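Local structure of xylose isomerase-like TIM barrel domain-containing protein (Thermus thermophilus, 3AYV) at residues L63-D67 with P68-G72; R71-T74 with L75-L78; L121-R124 with R125-L129. The protein is of unknown function but folds as a zinc-binding TIM barrel related to AP endonucleases and may help protect the cell against oxidative stress. All coordinates share one frame; numbering follows the deposited sequence.

Contact 1: L63-D67 with P68-G72; sequences LLSPD and PEVRG
An N-terminal helix cap, with Asp-67 at the N-cap of helix 68-87, joins the loop 63-67 to the first turn 68-72. The carboxylate of Asp-67 folds back over the helix start, where OD1 takes two weak bonds. One, from Glu-69 N at 2.9 Å, is bent; the other, from Val-70 N, is long at 3.4 Å. This hold depends on CG standing anti to the backbone N (chi1 -172°), which turns the carboxylate toward the first amides of the helix. Behind the cap, the backbone N of Asp-67 donates to Ser-65 OG, closing an ST turn, and the Asp-67 carbonyl begins the helical ladder by accepting from Arg-71 N. Val-70 comes up against the same turn: its CG1 presses on Ser-65 CB at 3.4 Å, closer than usual for two carbons, while CG2 rests against Asp-67 CB, the two side chains crossing nearly at a right angle. On the other flank Arg-71 bends at chi3 (-61°) and brings its guanidinium edge-on to the loop. NH1 donates to Ser-65 O at 2.8 Å, nearly straight and in the plane of both groups, while Pro-68 CA lies over one face of the guanidinium and Arg-71 CD passes 3.1 Å from Leu-63 O. Ser-65 thus accepts twice, through its carbonyl from Arg-71 and through its hydroxyl oxygen from Asp-67 N. The acidic cap probably interacts favourably with the helix dipole; with the firmer bonds of Arg-71 NH1 and N, it probably helps to set how the chain enters the helix at this surface site.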
loop_
_atom_site.group_PDB
_atom_site.type_symbol
_atom_site.label_atom_id
_atom_site.label_comp_id
_atom_site.label_asym_id
_atom_site.label_seq_id
_atom_site.Cartn_x
_atom_site.Cartn_y
_atom_site.Cartn_z
ATOM N N LEU A 63 11.088 -3.664 -10.842
ATOM C CA LEU A 63 10.943 -4.379 -12.114
ATOM C C LEU A 63 11.798 -3.769 -13.243
ATOM O O LEU A 63 12.130 -4.458 -14.222
ATOM C CB LEU A 63 9.465 -4.440 -12.549
ATOM C CG LEU A 63 8.556 -5.330 -11.684
ATOM C CD1 LEU A 63 7.098 -5.157 -12.153
ATOM C CD2 LEU A 63 9.008 -6.818 -11.804
ATOM N N LEU A 64 12.140 -2.498 -13.090
ATOM C CA LEU A 64 12.873 -1.772 -14.116
ATOM C C LEU A 64 14.308 -1.481 -13.663
ATOM O O LEU A 64 14.974 -0.610 -14.248
ATOM C CB LEU A 64 12.150 -0.471 -14.450
ATOM C CG LEU A 64 10.702 -0.569 -14.941
ATOM C CD1 LEU A 64 10.282 0.846 -15.264
ATOM C CD2 LEU A 64 10.584 -1.500 -16.193
ATOM N N SER A 65 14.768 -2.181 -12.624
ATOM C CA SER A 65 16.170 -2.068 -12.200
ATOM C C SER A 65 17.158 -2.274 -13.383
ATOM O O SER A 65 16.985 -3.203 -14.196
ATOM C CB SER A 65 16.501 -3.129 -11.147
ATOM O OG SER A 65 17.852 -2.942 -10.683
ATOM N N PRO A 66 18.236 -1.462 -13.440
ATOM C CA PRO A 66 19.282 -1.764 -14.437
ATOM C C PRO A 66 20.013 -3.076 -14.142
ATOM O O PRO A 66 20.681 -3.624 -15.034
ATOM C CB PRO A 66 20.256 -0.547 -14.337
ATOM C CG PRO A 66 20.012 0.007 -12.955
ATOM C CD PRO A 66 18.500 -0.210 -12.706
ATOM N N ASP A 67 19.849 -3.613 -12.932
ATOM C CA ASP A 67 20.468 -4.885 -12.553
ATOM C C ASP A 67 19.500 -6.018 -12.935
ATOM O O ASP A 67 18.404 -6.107 -12.362
ATOM C CB ASP A 67 20.760 -4.899 -11.050
ATOM C CG ASP A 67 21.577 -6.103 -10.612
ATOM O OD1 ASP A 67 21.264 -7.246 -11.023
ATOM O OD2 ASP A 67 22.544 -5.914 -9.849
ATOM N N PRO A 68 19.911 -6.901 -13.861
ATOM C CA PRO A 68 18.960 -7.936 -14.300
ATOM C C PRO A 68 18.572 -8.902 -13.187
ATOM O O PRO A 68 17.445 -9.443 -13.218
ATOM C CB PRO A 68 19.699 -8.709 -15.413
ATOM C CG PRO A 68 21.077 -8.072 -15.567
ATOM C CD PRO A 68 21.181 -6.894 -14.635
ATOM N N GLU A 69 19.475 -9.170 -12.245
ATOM C CA GLU A 69 19.147 -10.083 -11.135
ATOM C C GLU A 69 18.101 -9.476 -10.197
ATOM O O GLU A 69 17.246 -10.184 -9.658
ATOM C CB GLU A 69 20.377 -10.509 -10.338
ATOM C CG GLU A 69 21.273 -11.500 -11.079
ATOM C CD GLU A 69 22.269 -12.200 -10.146
ATOM O OE1 GLU A 69 21.844 -12.856 -9.165
ATOM O OE2 GLU A 69 23.494 -12.094 -10.399
ATOM N N VAL A 70 18.178 -8.165 -10.000
ATOM C CA VAL A 70 17.142 -7.459 -9.243
ATOM C C VAL A 70 15.778 -7.531 -9.950
ATOM O O VAL A 70 14.762 -7.734 -9.304
ATOM C CB VAL A 70 17.538 -5.994 -8.985
ATOM C CG1 VAL A 70 16.387 -5.196 -8.400
ATOM C CG2 VAL A 70 18.775 -5.947 -8.024
ATOM N N ARG A 71 15.766 -7.357 -11.268
ATOM C CA ARG A 71 14.495 -7.464 -12.018
ATOM C C ARG A 71 13.880 -8.847 -11.828
ATOM O O ARG A 71 12.684 -8.954 -11.608
ATOM C CB ARG A 71 14.714 -7.218 -13.503
ATOM C CG ARG A 71 15.180 -5.782 -13.836
ATOM C CD ARG A 71 14.904 -5.402 -15.315
ATOM N NE ARG A 71 15.599 -6.253 -16.289
ATOM C CZ ARG A 71 16.837 -6.017 -16.752
ATOM N NH1 ARG A 71 17.559 -4.977 -16.314
ATOM N NH2 ARG A 71 17.371 -6.835 -17.650
ATOM N N GLY A 72 14.712 -9.883 -11.957
ATOM C CA GLY A 72 14.293 -11.281 -11.781
ATOM C C GLY A 72 13.741 -11.549 -10.382
ATOM O O GLY A 72 12.659 -12.140 -10.209
#

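Contact 2: R71-T74 with L75-L78; sequences RGLT and LRRL
Four backbone hydrogen bonds tie 71-74 to 75-78 in the regular i to i+4 pattern of an alpha helix, running from Leu-75 N to Arg-71 O, Arg-76 N to Gly-72 O, Arg-77 N to Leu-73 O at 2.8 Å, and Leu-78 N to Thr-74 O. Guanidinium faces meeting atoms about one turn back make up a second class. The Arg-76 chain, bent at chi3 (-55°), folds back so that one guanidinium face lies above Gly-72 O and Leu-73 CA, both offset toward its rim, with NH2 3.7 Å from the latter. Arg-77, bent instead at chi2 (-77°), sets its guanidinium over Leu-73, whose CD1 sits beneath the centre of one face, 4.0 Å from CZ. A serine in place of Arg-77 would probably leave this methyl of Leu-73 without its flat cover. Apolar contact is lighter, the nearest side-chain atoms of Thr-74 and Leu-78 being CG2 and CD1 at 4.3 Å. Thr-74 OG1 instead bonds to Val-70 O and Asp-62 N, pinning the preceding loop to the helix. Helix 68-87 is the connection of the beta-alpha-beta unit between strands 52-55 and 92-96, and Leu-75 turns to helix 120-129, where it packs on Leu-121 and Val-122.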
loop_
_atom_site.group_PDB
_atom_site.type_symbol
_atom_site.label_atom_id
_atom_site.label_comp_id
_atom_site.label_asym_id
_atom_site.label_seq_id
_atom_site.Cartn_x
_atom_site.Cartn_y
_atom_site.Cartn_z
ATOM N N ARG A 71 15.766 -7.357 -11.268
ATOM C CA ARG A 71 14.495 -7.464 -12.018
ATOM C C ARG A 71 13.880 -8.847 -11.828
ATOM O O ARG A 71 12.684 -8.954 -11.608
ATOM C CB ARG A 71 14.714 -7.218 -13.503
ATOM C CG ARG A 71 15.180 -5.782 -13.836
ATOM C CD ARG A 71 14.904 -5.402 -15.315
ATOM N NE ARG A 71 15.599 -6.253 -16.289
ATOM C CZ ARG A 71 16.837 -6.017 -16.752
ATOM N NH1 ARG A 71 17.559 -4.977 -16.314
ATOM N NH2 ARG A 71 17.371 -6.835 -17.650
ATOM N N GLY A 72 14.712 -9.883 -11.957
ATOM C CA GLY A 72 14.293 -11.281 -11.781
ATOM C C GLY A 72 13.741 -11.549 -10.382
ATOM O O GLY A 72 12.659 -12.140 -10.209
ATOM N N LEU A 73 14.497 -11.120 -9.374
ATOM C CA LEU A 73 14.090 -11.257 -7.976
ATOM C C LEU A 73 12.757 -10.534 -7.688
ATOM O O LEU A 73 11.861 -11.080 -6.992
ATOM C CB LEU A 73 15.195 -10.719 -7.050
ATOM C CG LEU A 73 14.834 -10.775 -5.558
ATOM C CD1 LEU A 73 14.737 -12.230 -4.970
ATOM C CD2 LEU A 73 15.810 -9.922 -4.734
ATOM N N THR A 74 12.640 -9.311 -8.222
ATOM C CA THR A 74 11.440 -8.488 -8.032
ATOM C C THR A 74 10.203 -9.216 -8.577
ATOM O O THR A 74 9.178 -9.308 -7.894
ATOM C CB THR A 74 11.569 -7.101 -8.722
ATOM O OG1 THR A 74 12.706 -6.419 -8.164
ATOM C CG2 THR A 74 10.340 -6.236 -8.436
ATOM N N LEU A 75 10.326 -9.722 -9.798
ATOM C CA LEU A 75 9.224 -10.484 -10.382
ATOM C C LEU A 75 8.854 -11.690 -9.514
ATOM O O LEU A 75 7.656 -11.876 -9.216
ATOM C CB LEU A 75 9.526 -10.889 -11.828
ATOM C CG LEU A 75 8.374 -11.566 -12.588
ATOM C CD1 LEU A 75 7.141 -10.640 -12.633
ATOM C CD2 LEU A 75 8.861 -11.933 -14.004
ATOM N N ARG A 76 9.855 -12.470 -9.086
ATOM C CA ARG A 76 9.608 -13.638 -8.205
ATOM C C ARG A 76 8.931 -13.241 -6.887
ATOM O O ARG A 76 7.974 -13.912 -6.436
ATOM C CB ARG A 76 10.892 -14.449 -7.948
ATOM C CG ARG A 76 11.440 -15.191 -9.165
ATOM C CD ARG A 76 12.628 -16.153 -8.824
ATOM N NE ARG A 76 13.782 -15.555 -8.126
ATOM C CZ ARG A 76 14.840 -15.003 -8.739
ATOM N NH1 ARG A 76 14.896 -14.910 -10.061
ATOM N NH2 ARG A 76 15.834 -14.503 -8.023
ATOM N N ARG A 77 9.396 -12.143 -6.283
ATOM C CA ARG A 77 8.824 -11.626 -5.034
ATOM C C ARG A 77 7.341 -11.215 -5.172
ATOM O O ARG A 77 6.503 -11.528 -4.277
ATOM C CB ARG A 77 9.643 -10.429 -4.520
ATOM C CG ARG A 77 11.019 -10.809 -3.950
ATOM C CD ARG A 77 10.886 -11.398 -2.577
ATOM N NE ARG A 77 12.168 -11.671 -1.912
ATOM C CZ ARG A 77 12.631 -12.880 -1.622
ATOM N NH1 ARG A 77 11.944 -13.974 -1.964
ATOM N NH2 ARG A 77 13.778 -12.999 -0.971
ATOM N N LEU A 78 7.013 -10.490 -6.250
ATOM C CA LEU A 78 5.638 -10.066 -6.466
ATOM C C LEU A 78 4.703 -11.271 -6.735
ATOM O O LEU A 78 3.627 -11.362 -6.146
ATOM C CB LEU A 78 5.537 -9.057 -7.619
ATOM C CG LEU A 78 6.281 -7.737 -7.348
ATOM C CD1 LEU A 78 6.121 -6.844 -8.559
ATOM C CD2 LEU A 78 5.706 -7.033 -6.089
#

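Contact 3: L121-R124 with R125-L129; sequences LVVR and RARTL
Arg-124 O is gripped twice by Thr-128, once by its backbone N at 3.0 Å and once by its hydroxyl OG1 at 3.2 Å. The two donors reach the carbonyl from opposite faces of its plane, OG1 lying well above that plane. The threonine manages this with OG1 beside its own backbone N (chi1 -64°), which turns the hydroxyl back along the helix to the carbonyl one turn earlier. The same ladder continues through Arg-127 N to Val-123 O at 2.9 Å, Ala-126 N to Val-122 O and Arg-125 N to Leu-121 O. Arg-127 folds back over the preceding turn by a bend at chi3 (44°): NH1 comes to 3.8 Å from Val-123 CG1, and NH2 lies 3.8 Å from Arg-124 CG. The guanidinium planes of Arg-124 and Arg-127 are 15° apart, but their charged atoms keep their distance, NE of Arg-124 standing 5.7 Å from NH2 of Arg-127. Arg-127 NH1 is salt-bridged to Glu-156. Arg-125 leads the other way, toward helix 68-87, where NH2 forms a salt bridge with Asp-83; Leu-129 CD2 lies over one face of its guanidinium and Thr-128 CG2 at its edge. On the inward side Val-122, Val-123 and Ala-126 rest on Leu-133 of strand 132-136. The helix therefore carries apolar groups against the barrel and arginines around it; any repulsion between Arg-124 and Arg-127 is probably eased by Glu-156, which offsets the charge of Arg-127.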
loop_
_atom_site.group_PDB
_atom_site.type_symbol
_atom_site.label_atom_id
_atom_site.label_comp_id
_atom_site.label_asym_id
_atom_site.label_seq_id
_atom_site.Cartn_x
_atom_site.Cartn_y
_atom_site.Cartn_z
ATOM N N LEU A 121 2.707 -9.747 -16.318
ATOM C CA LEU A 121 2.590 -11.066 -15.639
ATOM C C LEU A 121 2.021 -10.960 -14.239
ATOM O O LEU A 121 1.339 -11.869 -13.760
ATOM C CB LEU A 121 3.936 -11.795 -15.576
ATOM C CG LEU A 121 4.549 -12.308 -16.883
ATOM C CD1 LEU A 121 5.874 -13.016 -16.560
ATOM C CD2 LEU A 121 3.601 -13.222 -17.721
ATOM N N VAL A 122 2.325 -9.848 -13.567
ATOM C CA VAL A 122 1.829 -9.628 -12.220
ATOM C C VAL A 122 0.329 -9.349 -12.217
ATOM O O VAL A 122 -0.409 -9.939 -11.419
ATOM C CB VAL A 122 2.589 -8.474 -11.537
ATOM C CG1 VAL A 122 2.159 -8.337 -10.071
ATOM C CG2 VAL A 122 4.067 -8.774 -11.634
ATOM N N VAL A 123 -0.122 -8.472 -13.113
ATOM C CA VAL A 123 -1.557 -8.194 -13.260
ATOM C C VAL A 123 -2.311 -9.489 -13.649
ATOM O O VAL A 123 -3.407 -9.763 -13.128
ATOM C CB VAL A 123 -1.806 -7.077 -14.294
ATOM C CG1 VAL A 123 -3.308 -6.886 -14.588
ATOM C CG2 VAL A 123 -1.245 -5.753 -13.733
ATOM N N ARG A 124 -1.711 -10.264 -14.549
ATOM C CA ARG A 124 -2.342 -11.511 -14.996
ATOM C C ARG A 124 -2.472 -12.503 -13.841
ATOM O O ARG A 124 -3.536 -13.146 -13.685
ATOM C CB ARG A 124 -1.600 -12.119 -16.192
ATOM C CG ARG A 124 -1.712 -11.279 -17.483
ATOM C CD ARG A 124 -0.725 -11.800 -18.550
ATOM N NE ARG A 124 -0.933 -13.225 -18.824
ATOM C CZ ARG A 124 -0.298 -13.920 -19.770
ATOM N NH1 ARG A 124 0.614 -13.336 -20.543
ATOM N NH2 ARG A 124 -0.576 -15.210 -19.946
ATOM N N ARG A 125 -1.432 -12.606 -13.008
ATOM C CA ARG A 125 -1.455 -13.524 -11.855
ATOM C C ARG A 125 -2.520 -13.099 -10.840
ATOM O O ARG A 125 -3.254 -13.944 -10.309
ATOM C CB ARG A 125 -0.057 -13.642 -11.177
ATOM C CG ARG A 125 0.041 -14.698 -10.060
ATOM C CD ARG A 125 -0.368 -16.109 -10.564
ATOM N NE ARG A 125 -0.146 -17.165 -9.556
ATOM C CZ ARG A 125 -0.942 -18.222 -9.371
ATOM N NH1 ARG A 125 -2.039 -18.382 -10.106
ATOM N NH2 ARG A 125 -0.664 -19.117 -8.427
ATOM N N ALA A 126 -2.570 -11.802 -10.550
ATOM C CA ALA A 126 -3.592 -11.229 -9.665
ATOM C C ALA A 126 -5.011 -11.545 -10.179
ATOM O O ALA A 126 -5.895 -11.962 -9.404
ATOM C CB ALA A 126 -3.375 -9.705 -9.533
ATOM N N ARG A 127 -5.194 -11.412 -11.487
ATOM C CA ARG A 127 -6.496 -11.674 -12.111
ATOM C C ARG A 127 -6.876 -13.147 -11.933
ATOM O O ARG A 127 -8.001 -13.457 -11.483
ATOM C CB ARG A 127 -6.472 -11.262 -13.583
ATOM C CG ARG A 127 -7.785 -11.482 -14.308
ATOM C CD ARG A 127 -7.965 -10.596 -15.543
ATOM N NE ARG A 127 -6.776 -10.527 -16.373
ATOM C CZ ARG A 127 -6.110 -9.410 -16.671
ATOM N NH1 ARG A 127 -6.507 -8.215 -16.228
ATOM N NH2 ARG A 127 -5.031 -9.498 -17.421
ATOM N N THR A 128 -5.942 -14.048 -12.233
ATOM C CA THR A 128 -6.163 -15.499 -12.043
ATOM C C THR A 128 -6.573 -15.851 -10.615
ATOM O O THR A 128 -7.534 -16.622 -10.389
ATOM C CB THR A 128 -4.913 -16.321 -12.461
ATOM O OG1 THR A 128 -4.698 -16.143 -13.860
ATOM C CG2 THR A 128 -5.086 -17.828 -12.122
ATOM N N LEU A 129 -5.874 -15.251 -9.649
ATOM C CA LEU A 129 -6.133 -15.467 -8.228
ATOM C C LEU A 129 -7.347 -14.751 -7.622
ATOM O O LEU A 129 -7.763 -15.070 -6.505
ATOM C CB LEU A 129 -4.850 -15.165 -7.409
ATOM C CG LEU A 129 -3.671 -16.111 -7.677
ATOM C CD1 LEU A 129 -2.339 -15.509 -7.097
ATOM C CD2 LEU A 129 -3.891 -17.526 -7.111
#

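How the contacts relate
Contacts 1 and 2 follow each other along helix 68-87, sharing Arg-71 and Gly-72, with centres 8 Å apart; contact 1 starts the helix and contact 2 carries it on. Leu-63 of the loop bridges them, touching Thr-74, Leu-75 and Leu-78. Contact 3 comes later in the chain, on helix 120-129, after strand 92-96. Its centre is 14 Å from that of contact 2, and the two meet where Leu-75 and Leu-78 pack on Val-122; it does not touch contact 1, 20 Å away between centres. Together they trace two adjacent helices of the outer layer of the TIM barrel, packed around strands that bring His-55, His-96 and Glu-136 to the zinc site.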